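Local coordinates for SnoaL-like domain protein (Mycobacterium hassiacum, PDB 6P44), which probably catalyses the isomerisation of 3-oxo-Delta5-steroids to their Delta4 isomers, as a ketosteroid isomerase of the SnoaL-like, NTF2-type family, at residues 29-40 and 107-115. The protein carries 1 engineered substitution. Numbering follows the deposited sequence. Where two conformers were deposited one is given.
Sequences LYADDATVENPV and RIKSMKAYW. Engineered in segment 29-40: Asn38 (natural residue Asp). With DNX (3,4-dinitrophenol), chain H.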
ATOM      1  N   LEU B  29      15.246 -10.331  -8.580  1.00 17.18           N
ATOM      2  CA  LEU B  29      14.191 -10.619  -7.616  1.00 15.86           C
ATOM      3  C   LEU B  29      12.812 -10.642  -8.255  1.00 16.12           C
ATOM      4  O   LEU B  29      11.880 -11.212  -7.675  1.00 16.10           O
ATOM      5  CB  LEU B  29      14.186  -9.573  -6.497  1.00 15.89           C
ATOM      6  CG  LEU B  29      15.449  -9.510  -5.646  1.00 17.43           C
ATOM      7  CD1 LEU B  29      15.285  -8.435  -4.603  1.00 18.84           C
ATOM      8  CD2 LEU B  29      15.729 -10.854  -4.981  1.00 19.01           C
ATOM      9  N   TYR B  30      12.657 -10.012  -9.411  1.00 14.49           N
ATOM     10  CA  TYR B  30      11.362  -9.891 -10.055  1.00 15.04           C
ATOM     11  C   TYR B  30      11.097 -11.079 -10.967  1.00 16.12           C
ATOM     12  O   TYR B  30      12.016 -11.671 -11.539  1.00 17.48           O
ATOM     13  CB  TYR B  30      11.302  -8.613 -10.879  1.00 14.60           C
ATOM     14  CG  TYR B  30      11.078  -7.350 -10.066  1.00 13.01           C
ATOM     15  CD1 TYR B  30       9.790  -6.920  -9.795  1.00 12.74           C
ATOM     16  CD2 TYR B  30      12.141  -6.578  -9.614  1.00 14.38           C
ATOM     17  CE1 TYR B  30       9.552  -5.753  -9.104  1.00 13.28           C
ATOM     18  CE2 TYR B  30      11.913  -5.390  -8.914  1.00 13.41           C
ATOM     19  CZ  TYR B  30      10.609  -4.996  -8.652  1.00 13.07           C
ATOM     20  OH  TYR B  30      10.310  -3.839  -7.969  1.00 13.10           O
ATOM     21  N   ALA B  31       9.814 -11.418 -11.088  1.00 15.67           N
ATOM     22  CA  ALA B  31       9.345 -12.431 -12.020  1.00 16.00           C
ATOM     23  C   ALA B  31       9.541 -11.976 -13.464  1.00 16.01           C
ATOM     24  O   ALA B  31       9.655 -10.782 -13.759  1.00 16.55           O
ATOM     25  CB  ALA B  31       7.863 -12.704 -11.766  1.00 16.89           C
ATOM     26  N   ASP B  32       9.553 -12.949 -14.379  1.00 16.75           N
ATOM     27  CA  ASP B  32       9.772 -12.639 -15.791  1.00 18.34           C
ATOM     28  C   ASP B  32       8.733 -11.658 -16.326  1.00 19.59           C
ATOM     29  O   ASP B  32       9.052 -10.811 -17.171  1.00 20.96           O
ATOM     30  CB  ASP B  32       9.719 -13.916 -16.638  1.00 20.07           C
ATOM     31  CG  ASP B  32      10.889 -14.876 -16.386  1.00 23.61           C
ATOM     32  OD1 ASP B  32      11.890 -14.515 -15.732  1.00 25.02           O
ATOM     33  OD2 ASP B  32      10.783 -16.021 -16.865  1.00 26.92           O
ATOM     34  N   ASP B  33       7.482 -11.774 -15.869  1.00 19.43           N
ATOM     35  CA  ASP B  33       6.367 -10.940 -16.321  1.00 19.71           C
ATOM     36  C   ASP B  33       5.894  -9.967 -15.239  1.00 17.56           C
ATOM     37  O   ASP B  33       4.722  -9.563 -15.209  1.00 18.09           O
ATOM     38  CB  ASP B  33       5.207 -11.818 -16.782  1.00 24.89           C
ATOM     39  CG  ASP B  33       4.659 -12.716 -15.679  1.00 28.63           C
ATOM     40  OD1 ASP B  33       5.296 -12.871 -14.611  1.00 28.65           O
ATOM     41  OD2 ASP B  33       3.562 -13.277 -15.891  1.00 32.74           O
ATOM     42  N   ALA B  34       6.801  -9.581 -14.356  1.00 15.51           N
ATOM     43  CA  ALA B  34       6.456  -8.699 -13.259  1.00 14.43           C
ATOM     44  C   ALA B  34       6.119  -7.309 -13.776  1.00 14.41           C
ATOM     45  O   ALA B  34       6.483  -6.924 -14.890  1.00 14.41           O
ATOM     46  CB  ALA B  34       7.642  -8.587 -12.299  1.00 14.77           C
ATOM     47  N   THR B  35       5.435  -6.547 -12.934  1.00 13.19           N
ATOM     48  CA  THR B  35       5.135  -5.152 -13.203  1.00 13.36           C
ATOM     49  C   THR B  35       5.717  -4.257 -12.117  1.00 12.34           C
ATOM     50  O   THR B  35       5.749  -4.617 -10.938  1.00 12.48           O
ATOM     51  CB  THR B  35       3.618  -4.922 -13.285  1.00 13.71           C
ATOM     52  OG1 THR B  35       2.987  -5.330 -12.058  1.00 13.92           O
ATOM     53  CG2 THR B  35       3.027  -5.714 -14.437  1.00 14.94           C
ATOM     54  N   VAL B  36       6.156  -3.068 -12.524  1.00 12.57           N
ATOM     55  CA  VAL B  36       6.610  -2.030 -11.600  1.00 12.05           C
ATOM     56  C   VAL B  36       5.876  -0.752 -11.955  1.00 11.85           C
ATOM     57  O   VAL B  36       5.919  -0.300 -13.107  1.00 12.58           O
ATOM     58  CB  VAL B  36       8.131  -1.804 -11.666  1.00 12.76           C
ATOM     59  CG1 VAL B  36       8.522  -0.540 -10.882  1.00 13.58           C
ATOM     60  CG2 VAL B  36       8.870  -3.017 -11.123  1.00 13.58           C
ATOM     61  N   GLU B  37       5.222  -0.156 -10.963  1.00 11.19           N
ATOM     62  CA  GLU B  37       4.539   1.124 -11.117  1.00 11.89           C
ATOM     63  C   GLU B  37       5.140   2.059 -10.073  1.00 12.06           C
ATOM     64  O   GLU B  37       4.799   1.983  -8.887  1.00 12.78           O
ATOM     65  CB  GLU B  37       3.032   0.946 -10.974  1.00 13.57           C
ATOM     66  CG  GLU B  37       2.235   2.132 -11.407  1.00 14.91           C
ATOM     67  CD  GLU B  37       0.721   1.920 -11.294  1.00 15.23           C
ATOM     68  OE1 GLU B  37       0.270   0.761 -11.317  1.00 17.37           O
ATOM     69  OE2 GLU B  37      -0.021   2.917 -11.197  1.00 15.59           O
ATOM     70  N   ASN B  38       6.062   2.920 -10.513  1.00 11.90           N
ATOM     71  CA  ASN B  38       6.816   3.786  -9.611  1.00 11.27           C
ATOM     72  C   ASN B  38       6.994   5.151 -10.267  1.00 11.72           C
ATOM     73  O   ASN B  38       7.839   5.297 -11.163  1.00 13.06           O
ATOM     74  CB  ASN B  38       8.187   3.197  -9.292  1.00 13.27           C
ATOM     75  CG  ASN B  38       8.966   4.074  -8.360  1.00 14.61           C
ATOM     76  OD1 ASN B  38       8.397   4.948  -7.724  1.00 14.85           O
ATOM     77  ND2 ASN B  38      10.271   3.851  -8.267  1.00 17.59           N
ATOM     78  N   PRO B  39       6.251   6.180  -9.837  1.00 11.33           N
ATOM     79  CA  PRO B  39       5.215   6.132  -8.801  1.00 11.35           C
ATOM     80  C   PRO B  39       3.903   5.587  -9.345  1.00 11.23           C
ATOM     81  O   PRO B  39       3.668   5.576 -10.559  1.00 12.36           O
ATOM     82  CB  PRO B  39       5.034   7.598  -8.442  1.00 11.63           C
ATOM     83  CG  PRO B  39       5.284   8.306  -9.720  1.00 12.04           C
ATOM     84  CD  PRO B  39       6.422   7.543 -10.373  1.00 11.45           C
ATOM     85  N   VAL B  40       3.015   5.190  -8.437  1.00 11.41           N
ATOM     86  CA  VAL B  40       1.650   4.904  -8.840  1.00 11.01           C
ATOM     87  C   VAL B  40       1.091   6.110  -9.579  1.00 11.60           C
ATOM     88  O   VAL B  40       1.333   7.259  -9.199  1.00 12.35           O
ATOM     89  CB  VAL B  40       0.819   4.501  -7.612  1.00 11.51           C
ATOM     90  CG1 VAL B  40      -0.670   4.453  -7.946  1.00 13.25           C
ATOM     91  CG2 VAL B  40       1.326   3.139  -7.101  1.00 12.71           C
ATOM     92  N   ARG B 107       9.240 -14.941  -6.266  0.62 15.82           N
ATOM     93  CA  ARG B 107       9.729 -13.755  -6.950  0.62 15.86           C
ATOM     94  C   ARG B 107       8.630 -12.696  -7.022  0.62 14.65           C
ATOM     95  O   ARG B 107       7.434 -12.998  -6.947  0.62 13.92           O
ATOM     96  CB  ARG B 107      10.312 -14.113  -8.319  0.62 17.16           C
ATOM     97  CG  ARG B 107      11.626 -14.905  -8.179  0.62 18.69           C
ATOM     98  CD  ARG B 107      12.340 -15.115  -9.506  0.62 19.50           C
ATOM     99  NE  ARG B 107      11.694 -16.142 -10.315  0.62 20.28           N
ATOM    100  CZ  ARG B 107      12.100 -16.497 -11.532  0.62 20.84           C
ATOM    101  NH1 ARG B 107      13.160 -15.922 -12.081  0.62 21.13           N
ATOM    102  NH2 ARG B 107      11.445 -17.435 -12.202  0.62 22.12           N
ATOM    103  N   ILE B 108       9.058 -11.439  -7.103  1.00 13.27           N
ATOM    104  CA  ILE B 108       8.148 -10.297  -7.050  1.00 12.57           C
ATOM    105  C   ILE B 108       7.306 -10.268  -8.316  1.00 12.79           C
ATOM    106  O   ILE B 108       7.841 -10.172  -9.422  1.00 13.52           O
ATOM    107  CB  ILE B 108       8.901  -8.970  -6.877  1.00 12.47           C
ATOM    108  CG1 ILE B 108       9.819  -8.994  -5.655  1.00 13.54           C
ATOM    109  CG2 ILE B 108       7.891  -7.833  -6.771  1.00 12.65           C
ATOM    110  CD1 ILE B 108      10.841  -7.861  -5.684  1.00 14.01           C
ATOM    111  N   LYS B 109       5.985 -10.363  -8.153  0.74 12.48           N
ATOM    112  CA  LYS B 109       5.044 -10.250  -9.268  0.74 13.31           C
ATOM    113  C   LYS B 109       4.715  -8.794  -9.597  0.74 12.96           C
ATOM    114  O   LYS B 109       4.600  -8.432 -10.773  0.74 13.68           O
ATOM    115  CB  LYS B 109       3.757 -11.007  -8.907  0.74 15.94           C
ATOM    116  CG  LYS B 109       2.602 -10.878  -9.907  0.74 20.19           C
ATOM    117  CD  LYS B 109       1.348 -11.572  -9.359  0.74 23.62           C
ATOM    118  CE  LYS B 109       0.179 -11.500 -10.336  0.74 27.23           C
ATOM    119  NZ  LYS B 109      -0.973 -12.363  -9.925  0.74 29.61           N
ATOM    120  N   SER B 110       4.548  -7.954  -8.578  1.00 12.73           N
ATOM    121  CA  SER B 110       4.219  -6.556  -8.796  1.00 12.84           C
ATOM    122  C   SER B 110       4.829  -5.706  -7.696  1.00 11.82           C
ATOM    123  O   SER B 110       4.951  -6.136  -6.548  1.00 12.17           O
ATOM    124  CB  SER B 110       2.703  -6.332  -8.856  1.00 13.08           C
ATOM    125  OG  SER B 110       2.077  -6.506  -7.604  1.00 14.53           O
ATOM    126  N   MET B 111       5.187  -4.476  -8.059  1.00 11.29           N
ATOM    127  CA  MET B 111       5.573  -3.462  -7.087  1.00 11.51           C
ATOM    128  C   MET B 111       4.852  -2.167  -7.429  1.00 10.34           C
ATOM    129  O   MET B 111       4.713  -1.809  -8.608  1.00 11.39           O
ATOM    130  CB  MET B 111       7.086  -3.232  -7.097  1.00 12.02           C
ATOM    131  CG  MET B 111       7.579  -2.225  -6.069  1.00 12.57           C
ATOM    132  SD  MET B 111       7.518  -0.505  -6.666  1.00 12.16           S
ATOM    133  CE  MET B 111       9.197  -0.333  -7.241  1.00 13.71           C
ATOM    134  N   LYS B 112       4.377  -1.487  -6.392  1.00 10.83           N
ATOM    135  CA  LYS B 112       3.768  -0.168  -6.490  1.00 10.22           C
ATOM    136  C   LYS B 112       4.389   0.701  -5.405  1.00 10.49           C
ATOM    137  O   LYS B 112       4.523   0.260  -4.261  1.00 11.90           O
ATOM    138  CB  LYS B 112       2.247  -0.240  -6.315  1.00 11.11           C
ATOM    139  CG  LYS B 112       1.529  -0.786  -7.521  1.00 11.76           C
ATOM    140  CD  LYS B 112       0.021  -0.765  -7.349  1.00 12.64           C
ATOM    141  CE  LYS B 112      -0.637  -1.172  -8.645  1.00 14.28           C
ATOM    142  NZ  LYS B 112      -2.118  -1.185  -8.540  1.00 15.48           N
ATOM    143  N   ALA B 113       4.772   1.922  -5.763  1.00 10.37           N
ATOM    144  CA  ALA B 113       5.382   2.868  -4.831  1.00 10.85           C
ATOM    145  C   ALA B 113       4.567   4.156  -4.784  1.00 11.26           C
ATOM    146  O   ALA B 113       4.250   4.744  -5.823  1.00 11.59           O
ATOM    147  CB  ALA B 113       6.842   3.159  -5.216  1.00 12.76           C
ATOM    148  N   TYR B 114       4.229   4.584  -3.572  1.00 10.80           N
ATOM    149  CA  TYR B 114       3.368   5.742  -3.347  1.00 11.20           C
ATOM    150  C   TYR B 114       4.172   6.830  -2.643  1.00 11.05           C
ATOM    151  O   TYR B 114       4.446   6.726  -1.440  1.00 11.98           O
ATOM    152  CB  TYR B 114       2.151   5.354  -2.507  1.00 12.02           C
ATOM    153  CG  TYR B 114       1.276   4.235  -3.053  1.00 11.91           C
ATOM    154  CD1 TYR B 114       1.637   2.911  -2.882  1.00 11.98           C
ATOM    155  CD2 TYR B 114       0.097   4.505  -3.711  1.00 12.40           C
ATOM    156  CE1 TYR B 114       0.855   1.885  -3.357  1.00 11.87           C
ATOM    157  CE2 TYR B 114      -0.719   3.478  -4.175  1.00 11.83           C
ATOM    158  CZ  TYR B 114      -0.320   2.170  -4.007  1.00 11.54           C
ATOM    159  OH  TYR B 114      -1.048   1.118  -4.477  1.00 12.36           O
ATOM    160  N   TRP B 115       4.532   7.869  -3.396  1.00 11.22           N
ATOM    161  CA  TRP B 115       5.323   8.993  -2.912  1.00 11.46           C
ATOM    162  C   TRP B 115       5.212  10.071  -3.973  1.00 12.44           C
ATOM    163  O   TRP B 115       4.851   9.794  -5.121  1.00 13.03           O
ATOM    164  CB  TRP B 115       6.800   8.600  -2.699  1.00 11.47           C
ATOM    165  CG  TRP B 115       7.454   8.193  -3.996  1.00 11.27           C
ATOM    166  CD1 TRP B 115       7.406   6.955  -4.572  1.00 12.51           C
ATOM    167  CD2 TRP B 115       8.202   9.021  -4.890  1.00 12.25           C
ATOM    168  NE1 TRP B 115       8.072   6.963  -5.769  1.00 12.66           N
ATOM    169  CE2 TRP B 115       8.572   8.220  -5.984  1.00 12.34           C
ATOM    170  CE3 TRP B 115       8.590  10.367  -4.877  1.00 13.51           C
ATOM    171  CZ2 TRP B 115       9.319   8.713  -7.049  1.00 14.33           C
ATOM    172  CZ3 TRP B 115       9.328  10.848  -5.927  1.00 14.27           C
ATOM    173  CH2 TRP B 115       9.687  10.017  -7.004  1.00 15.24           C
TER
HETATM  174  C1  DNX H 201      11.656   2.212  -4.926  0.52 16.50           C
HETATM  175  C2  DNX H 201      12.895   2.369  -5.530  0.52 19.35           C
HETATM  176  C3  DNX H 201      13.280   3.626  -5.940  0.52 22.36           C
HETATM  177  N3  DNX H 201      14.584   3.732  -6.595  0.52 26.43           N
HETATM  178  C4  DNX H 201      12.456   4.725  -5.745  0.52 21.50           C
HETATM  179  N4  DNX H 201      12.829   6.069  -6.181  0.52 24.55           N
HETATM  180  C5  DNX H 201      11.228   4.565  -5.132  0.52 18.92           C
HETATM  181  C6  DNX H 201      10.825   3.306  -4.725  0.52 17.17           C
HETATM  182  O1  DNX H 201      11.271   0.968  -4.531  0.52 14.05           O
HETATM  183  O31 DNX H 201      14.641   3.553  -7.799  0.52 27.39           O
HETATM  184  O32 DNX H 201      15.564   3.966  -5.902  0.52 28.64           O
HETATM  185  O41 DNX H 201      11.956   6.793  -6.628  0.52 25.82           O
HETATM  186  O42 DNX H 201      13.996   6.413  -6.064  0.52 25.25           O
HETATM  187  O   HOH W   1      13.544 -16.499 -14.933  1.00 25.47           O
HETATM  188  O   HOH W   2       2.893  -9.805 -13.125  0.88 23.15           O
HETATM  189  O   HOH W   3       2.889  -3.099 -10.492  1.00 14.95           O
HETATM  190  O   HOH W   4       1.447  -7.746 -12.093  0.52 20.93           O
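Trp115 NE1 donates to OD1 of Asn38, engineered in place of aspartate, over 2.8 Å. The bond is nearly straight, 171° at the hydrogen. The indole N-H meets the amide oxygen in the carbonyl plane, although amide and ring are turned 68° apart. With CG anti to the backbone N (chi1 -180°), Asn38 sends its amide toward the ligand. ND2 stands 3.4 Å from C5 of 3,4-dinitrophenol, while Trp115 CZ2 touches the nitro oxygen O41. The indole bond probably sets which way round the amide lies there.

Seven backbone hydrogen bonds join the two segments. Strands 34-37 and 108-114 run nearly parallel: Thr35 bonds Lys109 O through its N and Met111 N through its O, and Glu37 likewise bonds Met111 O and Ala113 N. Val40 N then donates to Ala113 O, past the cis peptide before Pro39. Where the chain enters the type I turn 31-34, Ile108 N donates to Leu29 O and Ile108 O accepts from Ala31 N. Water bridges Asp32 OD1 and Arg107 NH1, themselves 4.1 Å apart; Arg48 and Asp105 are their respective salt-bridge partners.

On one face, Ile108 CD1 sits over the Tyr30 ring, 4.0 Å from its centroid, and Met111 CB meets that ring's edge. Met111, bent at chi2, brings CE within 3.7 Å of Val36 CG1 and against the phenol oxygen O1. On the other, Glu37 and Lys112 run side by side, OE1 and NZ merely opposite charges 4.1 Å apart: Glu37 OE2 accepts from Gly41 N, and Lys112 NZ is salt-bridged to Glu76 of the second subunit. Beyond them Val40 CG2 makes a CH-pi contact over one face of the Tyr114 ring, 3.7 Å from its centroid.

Such parallel pairing within a curved mixed sheet, one face lining the ligand pocket, fits the NTF2-like cone fold.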